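PDB 3HDU: putative thioesterase from Syntrophus aciditrophicus SB, which probably hydrolyses thioesters, as a member of the hotdog-fold thioesterase superfamily. Local coordinates for residues L76-G81 and A133-E138; S68-T73 and L146-S151; A15-F20 and L32-I37; D50-N55 and R59-G64. One frame throughout, in Å; residues are numbered along the deposited sequence.

How the contacts relate
Contacts 1 and 2 lie in the core and share helix 58-85, which packs on the neighbouring strands 132-141 and 146-156. They touch through Thr-137, whose N probably bonds to Gly-150 O. Contact 3 sets a second helix, 7-22, on edge strand 30-37 of the same sheet. It meets contact 1 through Val-16 and contact 2 through Phe-20. Contact 4 lies farther out, its centre about 20 Å from the chain's centre. There a loop folds back on the start of helix 58-85. Contacts 1 and 2 are apolar across their segments. Contact 3 adds a side-chain amide, and contact 4 a hydrogen bond. Contacts 2, 3 and 4 all reach the third subunit.

Contact 1 of 4, residues L76-G81 and A133-E138; sequences LAAFMG and AVIRTE
Ala-77 and Ala-78 rest on Ile-135 and Ala-133, joining the long helix of the hotdog fold to its sheet. The contact between the two segments is wholly apolar. Ile-135 supplies most of it. Ile-135 CG1 lies 3.8 Å from Ala-77 CB, and Ile-135 CG2 is 4.0 Å from Ala-77 CB. Ile-135 CD1 is 3.9 Å from Ala-78 CB. CG1 lies anti to the carbonyl carbon (chi1 -63°), leaving CG2 anti to the backbone N, and both branches lie along the helix surface. The second apolar pair is methyl to methyl: Ala-78 CB meets Ala-133 CB at 4.0 Å. With these small residues between them, the axes of 76-81 and 133-138 approach to 8.4 Å, at 133° between their directions.

Polar bonding lies beyond the pair. Ala-77 O accepts a hydrogen bond from Asn-125 ND2, in addition to its bond with Gly-81 N inside the helix. Ala-133 and Ile-135 are backbone-bonded to Tyr-154 and Val-152 of strand 146-156. Val-134 and Arg-136 bond to strand 118-128. The curved sheet wraps helix 58-85, with strand 132-141 against one side and strand 41-48 and helix 7-22 against another.

Contact 2 of 4, residues S68-T73 and L146-S151; sequences SAIDMT and LIAVGS
Ile-70 points from the helix at Ala-148 and Gly-150 on alternate positions of the strand. This is the hotdog fold, in which a long helix is wrapped by an antiparallel sheet. Segments 68-73 and 146-151 run at 45° to each other, their axes 9.2 Å apart.

The two branches of Ile-70 do different work. CG1 is anti to the carbonyl carbon (chi1 -72°), and CD1 continues the chain outward (chi2 174°). From that extended end, Ile-70 CD1 reaches Ala-148 CB at 4.2 Å and also lies near the carbonyl carbon of Val-149. The other branch sits over Gly-150, with Ile-70 CG2 4.2 Å from Gly-150 CA. Gly-150 has no side chain, and CG2 of Ile-70 lies directly on its backbone. CB of Val-149 points away from the helix, and its side chain packs on Met-104 of the second subunit.

The strand is not regular at its start. Ile-147 and Ala-148 both face Leu-139, which makes a classic beta bulge. Ile-70 also touches Thr-137 and Leu-139 on strand 132-141, so its side chain spans two neighbouring strands. On the third subunit's side, Met-72 packs on Ile-57 of that subunit.

Inside the helix, Ala-69 O is gripped twice. Thr-73 N bonds to Ala-69 O at 2.9 Å. Thr-73 OG1 donates to Ala-69 O at 2.8 Å from the opposite face of the carbonyl plane.

Contact 3 of 4, residues A15-F20 and L32-I37; sequences AVNEIF and LKVRFI
Phe-20 lays its CB against Leu-32 and Val-34, two strand residues that face the helix. In this hotdog-fold protein the N-terminal helix 7-22 packs on strand 30-37, an outermost strand of the sheet within the chain. The two segments run nearly antiparallel, at 154°, with their axes 8.5 Å apart.

Leu-32 comes closest with CD2. CD1 continues the leucine chain outward (chi2 164°), and Leu-32 CD2, the branch turned back, meets Phe-20 CB at 3.9 Å. CD2 also sits beside Phe-20 O. Val-34 comes in next to it, with Val-34 CG2 4.1 Å from Phe-20 CB. The aromatic ring itself leads away from the strand, its CG being anti to the carbonyl carbon (chi1 -72°). It packs on Met-72 of helix 58-85 and on Ile-98. It also reaches Ile-57 of the third subunit. The phenylalanine thus touches the strand with its CB, while its ring turns toward helix 58-85 and the third subunit.

The helix has a wider pi-type turn at residues 18-20. The strand has a classic beta bulge, where Arg-35 and Phe-36 both face Lys-43. Strand 30-37 is also tied back to the helix just past the segment, because Val-34 N donates a hydrogen bond to Glu-21 OE2. Val-16 lies deeper, against Leu-76 and Met-80.

Toward the more exposed side, the Asn-17 amide ends over Val-34. Its side chain crosses that of the valine at a slant. The oxygen does the touching: Asn-17 OD1 is 3.5 Å from Val-34 CB and 3.8 Å from each of its two methyls, CG1 and CG2.

Contact 4 of 4, residues D50-N55 and R59-G64; sequences DELIGN and RMLYGG
Tyr-62 and Leu-61 reach from the helix to the loop and make the close part of this contact. The loop joins strand 41-48 to the start of the long central helix of the hotdog fold. Tyr-62 OH donates a hydrogen bond to Glu-51 O at 2.6 Å. The carbonyl oxygen lies at the edge of the tyrosine ring, in its plane. The bond is bent at the acceptor, with a C=O...donor angle of 119°, and the hydroxyl is tilted 21° from the carbonyl plane. The bond ties the ring to the loop backbone and not to a side chain.

Beside it is the apolar part. Leu-52 CD1 meets Leu-61 CD1 at 3.6 Å, and the two side chains cross at about a right angle. Leu-52 CD1 also reaches Tyr-62 CE1 at 4.2 Å. Leu-52 has a left-handed backbone (phi 68°), and its N is held by Asp-50 OD1 at 3.0 Å in an Asx turn. A type II beta turn follows from Leu-52 to Asn-55.

The outer side is looser. Ile-53 and Gly-54, at the middle of that turn, are exposed and make no contact with 59-64. The Glu-51 side chain passes the tyrosine hydroxyl obliquely, and its carboxylate makes a long, weak ion pair with Arg-117. Asn-55 OD1 lies 3.8 Å from Leu-61 CD1, but its hydrogen bond is with Ile-57 N.

The third subunit packs here too: its Pro-25 meets Leu-52, and its Met-72 meets Leu-61. Within the chain, the loop follows strand 41-48 and leads into helix 58-85.

Contact 1 of 4, residues L76-G81 and A133-E138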
loop_
_atom_site.group_PDB
_atom_site.type_symbol
_atom_site.label_atom_id
_atom_site.label_comp_id
_atom_site.label_asym_id
_atom_site.label_seq_id
_atom_site.Cartn_x
_atom_site.Cartn_y
_atom_site.Cartn_z
ATOM N N LEU A 76 5.515 13.319 17.886
ATOM C CA LEU A 76 6.003 13.203 19.264
ATOM C C LEU A 76 6.633 11.826 19.506
ATOM O O LEU A 76 7.668 11.741 20.160
ATOM C CB LEU A 76 4.868 13.455 20.267
ATOM C CG LEU A 76 5.174 13.415 21.770
ATOM C CD1 LEU A 76 6.316 14.341 22.128
ATOM C CD2 LEU A 76 3.930 13.770 22.564
ATOM N N ALA A 77 6.002 10.759 18.999
ATOM C CA ALA A 77 6.544 9.392 19.110
ATOM C C ALA A 77 7.878 9.258 18.363
ATOM O O ALA A 77 8.791 8.579 18.846
ATOM C CB ALA A 77 5.545 8.357 18.604
ATOM N N ALA A 78 7.972 9.905 17.192
ATOM C CA ALA A 78 9.208 9.967 16.388
ATOM C C ALA A 78 10.339 10.615 17.197
ATOM O O ALA A 78 11.435 10.059 17.270
ATOM C CB ALA A 78 8.978 10.739 15.083
ATOM N N PHE A 79 10.046 11.766 17.812
ATOM C CA PHE A 79 10.985 12.492 18.692
ATOM C C PHE A 79 11.540 11.622 19.830
ATOM O O PHE A 79 12.748 11.635 20.085
ATOM C CB PHE A 79 10.311 13.755 19.278
ATOM C CG PHE A 79 11.089 14.414 20.388
ATOM C CD1 PHE A 79 12.149 15.271 20.096
ATOM C CD2 PHE A 79 10.758 14.176 21.733
ATOM C CE1 PHE A 79 12.878 15.882 21.128
ATOM C CE2 PHE A 79 11.483 14.780 22.773
ATOM C CZ PHE A 79 12.545 15.638 22.469
HETATM N N MSE A 80 10.648 10.895 20.511
HETATM C CA MSE A 80 11.030 10.010 21.632
HETATM C C MSE A 80 11.916 8.839 21.207
HETATM O O MSE A 80 12.737 8.372 22.001
HETATM C CB MSE A 80 9.797 9.489 22.387
HETATM C CG MSE A 80 8.990 10.574 23.070
HETATM SE SE MSE A 80 9.957 11.492 24.466
HETATM C CE MSE A 80 8.828 13.027 24.584
ATOM N N GLY A 81 11.740 8.375 19.969
ATOM C CA GLY A 81 12.569 7.327 19.395
ATOM C C GLY A 81 13.960 7.851 19.083
ATOM O O GLY A 81 14.948 7.250 19.502
ATOM N N ALA A 133 11.718 7.110 11.185
ATOM C CA ALA A 133 10.952 6.621 12.336
ATOM C C ALA A 133 9.551 6.266 11.836
ATOM O O ALA A 133 8.838 7.149 11.353
ATOM C CB ALA A 133 10.862 7.689 13.408
ATOM N N VAL A 134 9.180 4.985 11.916
ATOM C CA VAL A 134 7.856 4.500 11.488
ATOM C C VAL A 134 6.999 4.347 12.742
ATOM O O VAL A 134 7.383 3.622 13.666
ATOM C CB VAL A 134 7.964 3.156 10.722
ATOM C CG1 VAL A 134 6.586 2.601 10.367
ATOM C CG2 VAL A 134 8.786 3.349 9.461
ATOM N N ILE A 135 5.854 5.036 12.764
ATOM C CA ILE A 135 4.922 5.029 13.901
ATOM C C ILE A 135 3.557 4.478 13.481
ATOM O O ILE A 135 3.049 4.822 12.404
ATOM C CB ILE A 135 4.716 6.462 14.494
ATOM C CG1 ILE A 135 6.028 7.032 15.056
ATOM C CG2 ILE A 135 3.663 6.461 15.606
ATOM C CD1 ILE A 135 6.936 7.633 14.025
ATOM N N ARG A 136 2.988 3.624 14.333
ATOM C CA ARG A 136 1.634 3.091 14.167
ATOM C C ARG A 136 0.793 3.802 15.234
ATOM O O ARG A 136 1.209 3.874 16.393
ATOM C CB ARG A 136 1.607 1.570 14.355
ATOM N N THR A 137 -0.363 4.349 14.843
ATOM C CA THR A 137 -1.256 5.064 15.772
ATOM C C THR A 137 -2.672 4.501 15.820
ATOM O O THR A 137 -3.139 3.890 14.862
ATOM C CB THR A 137 -1.355 6.564 15.433
ATOM O OG1 THR A 137 -1.839 6.722 14.096
ATOM C CG2 THR A 137 -0.005 7.230 15.569
ATOM N N GLU A 138 -3.329 4.704 16.960
ATOM C CA GLU A 138 -4.725 4.330 17.170
ATOM C C GLU A 138 -5.415 5.542 17.772
ATOM O O GLU A 138 -4.966 6.030 18.804
ATOM C CB GLU A 138 -4.855 3.156 18.136
ATOM C CG GLU A 138 -4.182 1.872 17.690
ATOM C CD GLU A 138 -4.344 0.739 18.695
ATOM O OE1 GLU A 138 -5.154 0.855 19.638
ATOM O OE2 GLU A 138 -3.661 -0.294 18.542
#

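Contact 2 of 4, residues S68-T73 and L146-S151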
loop_
_atom_site.group_PDB
_atom_site.type_symbol
_atom_site.label_atom_id
_atom_site.label_comp_id
_atom_site.label_asym_id
_atom_site.label_seq_id
_atom_site.Cartn_x
_atom_site.Cartn_y
_atom_site.Cartn_z
ATOM N N SER A 68 -4.589 15.460 11.395
ATOM C CA SER A 68 -3.630 16.325 12.117
ATOM C C SER A 68 -3.236 15.738 13.474
ATOM O O SER A 68 -2.052 15.703 13.797
ATOM C CB SER A 68 -4.183 17.729 12.326
ATOM O OG SER A 68 -4.336 18.384 11.086
ATOM N N ALA A 69 -4.228 15.278 14.248
ATOM C CA ALA A 69 -4.000 14.656 15.564
ATOM C C ALA A 69 -3.083 13.430 15.479
ATOM O O ALA A 69 -2.185 13.272 16.309
ATOM C CB ALA A 69 -5.324 14.270 16.217
ATOM N N ILE A 70 -3.325 12.576 14.479
ATOM C CA ILE A 70 -2.497 11.384 14.215
ATOM C C ILE A 70 -1.058 11.792 13.840
ATOM O O ILE A 70 -0.099 11.211 14.355
ATOM C CB ILE A 70 -3.147 10.459 13.124
ATOM C CG1 ILE A 70 -4.379 9.757 13.714
ATOM C CG2 ILE A 70 -2.161 9.413 12.600
ATOM C CD1 ILE A 70 -5.192 8.942 12.721
ATOM N N ASP A 71 -0.935 12.800 12.972
ATOM C CA ASP A 71 0.361 13.333 12.540
ATOM C C ASP A 71 1.155 13.941 13.704
ATOM O O ASP A 71 2.378 13.772 13.769
ATOM C CB ASP A 71 0.173 14.386 11.431
ATOM C CG ASP A 71 1.490 14.806 10.775
ATOM O OD1 ASP A 71 2.366 13.945 10.559
ATOM O OD2 ASP A 71 1.643 16.001 10.454
HETATM N N MSE A 72 0.462 14.657 14.595
HETATM C CA MSE A 72 1.078 15.259 15.786
HETATM C C MSE A 72 1.526 14.199 16.791
HETATM O O MSE A 72 2.625 14.308 17.342
HETATM C CB MSE A 72 0.123 16.247 16.470
HETATM C CG MSE A 72 -0.131 17.528 15.680
HETATM SE SE MSE A 72 1.444 18.647 15.493
HETATM C CE MSE A 72 1.807 18.996 17.356
ATOM N N THR A 73 0.666 13.203 17.037
ATOM C CA THR A 73 0.975 12.081 17.933
ATOM C C THR A 73 2.189 11.314 17.405
ATOM O O THR A 73 3.105 10.999 18.173
ATOM C CB THR A 73 -0.235 11.116 18.109
ATOM O OG1 THR A 73 -1.365 11.842 18.598
ATOM C CG2 THR A 73 0.083 9.984 19.083
ATOM N N LEU A 146 -12.605 2.694 18.791
ATOM C CA LEU A 146 -11.606 2.936 17.739
ATOM C C LEU A 146 -12.265 3.594 16.526
ATOM O O LEU A 146 -13.083 2.965 15.869
ATOM C CB LEU A 146 -10.918 1.626 17.314
ATOM C CG LEU A 146 -9.759 1.731 16.309
ATOM C CD1 LEU A 146 -8.555 2.409 16.954
ATOM C CD2 LEU A 146 -9.383 0.361 15.790
ATOM N N ILE A 147 -11.919 4.853 16.249
ATOM C CA ILE A 147 -12.482 5.603 15.096
ATOM C C ILE A 147 -11.525 5.725 13.901
ATOM O O ILE A 147 -11.988 5.865 12.768
ATOM C CB ILE A 147 -13.103 6.978 15.512
ATOM C CG1 ILE A 147 -12.052 7.979 15.969
ATOM C CG2 ILE A 147 -14.181 6.766 16.600
ATOM C CD1 ILE A 147 -12.655 9.251 16.550
ATOM N N ALA A 148 -10.212 5.670 14.149
ATOM C CA ALA A 148 -9.209 5.710 13.072
ATOM C C ALA A 148 -7.868 5.092 13.482
ATOM O O ALA A 148 -7.535 5.059 14.666
ATOM C CB ALA A 148 -9.003 7.142 12.580
ATOM N N VAL A 149 -7.141 4.561 12.496
ATOM C CA VAL A 149 -5.796 3.990 12.697
ATOM C C VAL A 149 -4.879 4.655 11.681
ATOM O O VAL A 149 -5.321 4.987 10.569
ATOM C CB VAL A 149 -5.746 2.437 12.559
ATOM C CG1 VAL A 149 -6.717 1.787 13.533
ATOM C CG2 VAL A 149 -6.042 1.976 11.131
ATOM N N GLY A 150 -3.620 4.865 12.062
ATOM C CA GLY A 150 -2.653 5.525 11.189
ATOM C C GLY A 150 -1.275 4.898 11.159
ATOM O O GLY A 150 -0.854 4.285 12.141
ATOM N N SER A 151 -0.618 5.012 10.003
ATOM C CA SER A 151 0.780 4.622 9.798
ATOM C C SER A 151 1.446 5.911 9.332
ATOM O O SER A 151 1.038 6.477 8.304
ATOM C CB SER A 151 0.939 3.539 8.740
ATOM O OG SER A 151 0.277 2.353 9.133
#

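Contact 3 of 4, residues A15-F20 and L32-I37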
loop_
_atom_site.group_PDB
_atom_site.type_symbol
_atom_site.label_atom_id
_atom_site.label_comp_id
_atom_site.label_asym_id
_atom_site.label_seq_id
_atom_site.Cartn_x
_atom_site.Cartn_y
_atom_site.Cartn_z
ATOM N N ALA A 15 9.961 19.982 28.830
ATOM C CA ALA A 15 10.295 20.626 27.544
ATOM C C ALA A 15 9.249 20.305 26.482
ATOM O O ALA A 15 8.802 21.199 25.759
ATOM C CB ALA A 15 11.671 20.183 27.061
ATOM N N VAL A 16 8.870 19.024 26.412
ATOM C CA VAL A 16 7.848 18.536 25.484
ATOM C C VAL A 16 6.477 19.156 25.799
ATOM O O VAL A 16 5.826 19.670 24.891
ATOM C CB VAL A 16 7.786 16.967 25.467
ATOM C CG1 VAL A 16 6.551 16.446 24.724
ATOM C CG2 VAL A 16 9.058 16.403 24.848
ATOM N N ASN A 17 6.066 19.134 27.071
ATOM C CA ASN A 17 4.778 19.730 27.488
ATOM C C ASN A 17 4.621 21.193 27.048
ATOM O O ASN A 17 3.561 21.561 26.547
ATOM C CB ASN A 17 4.533 19.584 29.004
ATOM C CG ASN A 17 4.221 18.145 29.431
ATOM O OD1 ASN A 17 4.196 17.215 28.623
ATOM N ND2 ASN A 17 3.985 17.964 30.721
ATOM N N GLU A 18 5.680 21.994 27.205
ATOM C CA GLU A 18 5.690 23.402 26.740
ATOM C C GLU A 18 5.425 23.542 25.236
ATOM O O GLU A 18 4.545 24.304 24.831
ATOM C CB GLU A 18 7.015 24.119 27.086
ATOM C CG GLU A 18 6.997 24.916 28.390
ATOM C CD GLU A 18 6.316 26.288 28.264
ATOM O OE1 GLU A 18 5.464 26.489 27.370
ATOM O OE2 GLU A 18 6.643 27.182 29.071
ATOM N N ILE A 19 6.173 22.781 24.439
ATOM C CA ILE A 19 6.091 22.819 22.968
ATOM C C ILE A 19 4.714 22.407 22.428
ATOM O O ILE A 19 4.164 23.100 21.571
ATOM C CB ILE A 19 7.218 21.947 22.310
ATOM C CG1 ILE A 19 8.605 22.543 22.607
ATOM C CG2 ILE A 19 7.043 21.849 20.786
ATOM C CD1 ILE A 19 9.754 21.653 22.192
ATOM N N PHE A 20 4.164 21.311 22.953
ATOM C CA PHE A 20 2.867 20.763 22.499
ATOM C C PHE A 20 1.594 21.365 23.130
ATOM O O PHE A 20 0.611 21.588 22.412
ATOM C CB PHE A 20 2.863 19.227 22.631
ATOM C CG PHE A 20 3.728 18.533 21.608
ATOM C CD1 PHE A 20 5.099 18.354 21.823
ATOM C CD2 PHE A 20 3.173 18.068 20.411
ATOM C CE1 PHE A 20 5.907 17.715 20.868
ATOM C CE2 PHE A 20 3.970 17.427 19.448
ATOM C CZ PHE A 20 5.342 17.251 19.678
ATOM N N LEU A 32 -4.853 20.396 23.151
ATOM C CA LEU A 32 -3.939 19.251 23.132
ATOM C C LEU A 32 -3.236 19.103 24.484
ATOM O O LEU A 32 -2.660 20.070 24.980
ATOM C CB LEU A 32 -2.913 19.450 22.009
ATOM C CG LEU A 32 -1.970 18.303 21.607
ATOM C CD1 LEU A 32 -1.354 18.592 20.249
ATOM C CD2 LEU A 32 -0.871 18.020 22.637
ATOM N N LYS A 33 -3.295 17.901 25.065
ATOM C CA LYS A 33 -2.626 17.570 26.335
ATOM C C LYS A 33 -1.813 16.275 26.169
ATOM O O LYS A 33 -2.268 15.347 25.495
ATOM C CB LYS A 33 -3.645 17.439 27.470
ATOM C CG LYS A 33 -4.335 18.750 27.840
ATOM N N VAL A 34 -0.619 16.236 26.773
ATOM C CA VAL A 34 0.291 15.082 26.719
ATOM C C VAL A 34 0.004 14.161 27.915
ATOM O O VAL A 34 0.416 14.448 29.043
ATOM C CB VAL A 34 1.783 15.532 26.720
ATOM C CG1 VAL A 34 2.722 14.329 26.636
ATOM C CG2 VAL A 34 2.051 16.496 25.573
ATOM N N ARG A 35 -0.693 13.056 27.655
ATOM C CA ARG A 35 -1.078 12.086 28.693
ATOM C C ARG A 35 0.085 11.191 29.140
ATOM O O ARG A 35 0.173 10.852 30.321
ATOM C CB ARG A 35 -2.195 11.154 28.197
ATOM C CG ARG A 35 -3.479 11.790 27.637
ATOM C CD ARG A 35 -4.437 12.331 28.693
ATOM N NE ARG A 35 -4.045 13.629 29.235
ATOM C CZ ARG A 35 -4.802 14.393 30.034
ATOM N NH1 ARG A 35 -4.323 15.564 30.472
ATOM N NH2 ARG A 35 -6.033 14.016 30.409
ATOM N N PHE A 36 0.942 10.781 28.197
ATOM C CA PHE A 36 2.049 9.844 28.478
ATOM C C PHE A 36 3.145 9.893 27.401
ATOM O O PHE A 36 2.838 10.112 26.231
ATOM C CB PHE A 36 1.455 8.421 28.586
ATOM C CG PHE A 36 2.465 7.325 28.813
ATOM C CD1 PHE A 36 2.945 7.053 30.099
ATOM C CD2 PHE A 36 2.914 6.537 27.746
ATOM C CE1 PHE A 36 3.880 6.024 30.319
ATOM C CE2 PHE A 36 3.848 5.507 27.950
ATOM C CZ PHE A 36 4.331 5.247 29.239
ATOM N N ILE A 37 4.405 9.711 27.812
ATOM C CA ILE A 37 5.557 9.632 26.888
ATOM C C ILE A 37 6.567 8.565 27.329
ATOM O O ILE A 37 6.748 8.324 28.517
ATOM C CB ILE A 37 6.321 10.993 26.670
ATOM C CG1 ILE A 37 6.936 11.551 27.962
ATOM C CG2 ILE A 37 5.405 12.038 26.044
ATOM C CD1 ILE A 37 7.846 12.727 27.718
#

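Contact 4 of 4, residues D50-N55 and R59-G64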
loop_
_atom_site.group_PDB
_atom_site.type_symbol
_atom_site.label_atom_id
_atom_site.label_comp_id
_atom_site.label_asym_id
_atom_site.label_seq_id
_atom_site.Cartn_x
_atom_site.Cartn_y
_atom_site.Cartn_z
ATOM N N ASP A 50 -14.765 24.038 19.499
ATOM C CA ASP A 50 -15.939 24.282 18.672
ATOM C C ASP A 50 -16.200 22.925 18.007
ATOM O O ASP A 50 -15.445 22.502 17.134
ATOM C CB ASP A 50 -15.669 25.392 17.644
ATOM C CG ASP A 50 -16.929 25.838 16.884
ATOM O OD1 ASP A 50 -17.877 25.044 16.689
ATOM O OD2 ASP A 50 -16.961 27.012 16.455
ATOM N N GLU A 51 -17.254 22.239 18.457
ATOM C CA GLU A 51 -17.657 20.927 17.900
ATOM C C GLU A 51 -18.212 20.975 16.459
ATOM O O GLU A 51 -18.359 19.919 15.843
ATOM C CB GLU A 51 -18.658 20.206 18.830
ATOM C CG GLU A 51 -18.038 19.432 19.979
ATOM C CD GLU A 51 -19.089 18.861 20.923
ATOM O OE1 GLU A 51 -19.646 19.637 21.733
ATOM O OE2 GLU A 51 -19.340 17.635 20.867
ATOM N N LEU A 52 -18.543 22.173 15.957
ATOM C CA LEU A 52 -19.024 22.407 14.584
ATOM C C LEU A 52 -20.417 21.804 14.321
ATOM O O LEU A 52 -20.669 21.277 13.232
ATOM C CB LEU A 52 -17.988 21.923 13.534
ATOM C CG LEU A 52 -16.519 22.342 13.696
ATOM C CD1 LEU A 52 -15.623 21.642 12.675
ATOM C CD2 LEU A 52 -16.366 23.847 13.593
ATOM N N ILE A 53 -21.319 21.917 15.303
ATOM C CA ILE A 53 -22.689 21.384 15.185
ATOM C C ILE A 53 -23.468 22.246 14.192
ATOM O O ILE A 53 -23.417 23.479 14.264
ATOM C CB ILE A 53 -23.495 21.351 16.532
ATOM C CG1 ILE A 53 -22.804 20.495 17.605
ATOM C CG2 ILE A 53 -24.927 20.830 16.307
ATOM C CD1 ILE A 53 -21.810 21.242 18.439
ATOM N N GLY A 54 -24.175 21.587 13.275
ATOM C CA GLY A 54 -24.955 22.267 12.245
ATOM C C GLY A 54 -24.173 22.760 11.037
ATOM O O GLY A 54 -24.767 23.386 10.156
ATOM N N ASN A 55 -22.862 22.492 10.981
ATOM C CA ASN A 55 -22.031 22.888 9.842
ATOM C C ASN A 55 -22.302 21.892 8.714
ATOM O O ASN A 55 -22.275 20.676 8.942
ATOM C CB ASN A 55 -20.539 22.931 10.216
ATOM C CG ASN A 55 -19.660 23.489 9.092
ATOM O OD1 ASN A 55 -19.407 22.818 8.091
ATOM N ND2 ASN A 55 -19.163 24.706 9.277
ATOM N N ARG A 59 -18.671 16.396 9.096
ATOM C CA ARG A 59 -17.949 15.104 8.987
ATOM C C ARG A 59 -16.620 15.244 8.243
ATOM O O ARG A 59 -15.617 14.646 8.644
ATOM C CB ARG A 59 -18.798 14.046 8.275
ATOM C CG ARG A 59 -20.070 13.667 8.985
ATOM C CD ARG A 59 -20.862 12.640 8.203
ATOM N NE ARG A 59 -22.229 12.552 8.726
ATOM C CZ ARG A 59 -22.599 11.907 9.837
ATOM N NH1 ARG A 59 -21.716 11.242 10.595
ATOM N NH2 ARG A 59 -23.881 11.923 10.202
HETATM N N MSE A 60 -16.639 16.059 7.184
HETATM C CA MSE A 60 -15.472 16.354 6.343
HETATM C C MSE A 60 -14.372 17.049 7.152
HETATM O O MSE A 60 -13.227 16.583 7.148
HETATM C CB MSE A 60 -15.897 17.222 5.150
HETATM C CG MSE A 60 -14.892 17.350 4.037
HETATM SE SE MSE A 60 -15.601 18.441 2.586
HETATM C CE MSE A 60 -17.067 17.271 1.997
ATOM N N LEU A 61 -14.732 18.128 7.856
ATOM C CA LEU A 61 -13.790 18.888 8.715
ATOM C C LEU A 61 -13.113 18.026 9.799
ATOM O O LEU A 61 -11.927 18.213 10.085
ATOM C CB LEU A 61 -14.484 20.096 9.358
ATOM C CG LEU A 61 -14.880 21.234 8.414
ATOM C CD1 LEU A 61 -15.822 22.211 9.098
ATOM C CD2 LEU A 61 -13.646 21.955 7.891
ATOM N N TYR A 62 -13.869 17.090 10.381
ATOM C CA TYR A 62 -13.325 16.121 11.350
ATOM C C TYR A 62 -12.260 15.190 10.728
ATOM O O TYR A 62 -11.364 14.737 11.434
ATOM C CB TYR A 62 -14.441 15.303 12.031
ATOM C CG TYR A 62 -15.090 15.986 13.229
ATOM C CD1 TYR A 62 -15.743 17.218 13.100
ATOM C CD2 TYR A 62 -15.075 15.382 14.498
ATOM C CE1 TYR A 62 -16.353 17.846 14.210
ATOM C CE2 TYR A 62 -15.681 15.997 15.611
ATOM C CZ TYR A 62 -16.318 17.225 15.462
ATOM O OH TYR A 62 -16.907 17.823 16.558
ATOM N N GLY A 63 -12.356 14.913 9.426
ATOM C CA GLY A 63 -11.348 14.121 8.713
ATOM C C GLY A 63 -9.975 14.772 8.791
ATOM O O GLY A 63 -8.985 14.106 9.113
ATOM N N GLY A 64 -9.939 16.081 8.519
ATOM C CA GLY A 64 -8.719 16.891 8.607
ATOM C C GLY A 64 -8.175 17.000 10.028
ATOM O O GLY A 64 -6.957 16.939 10.228
#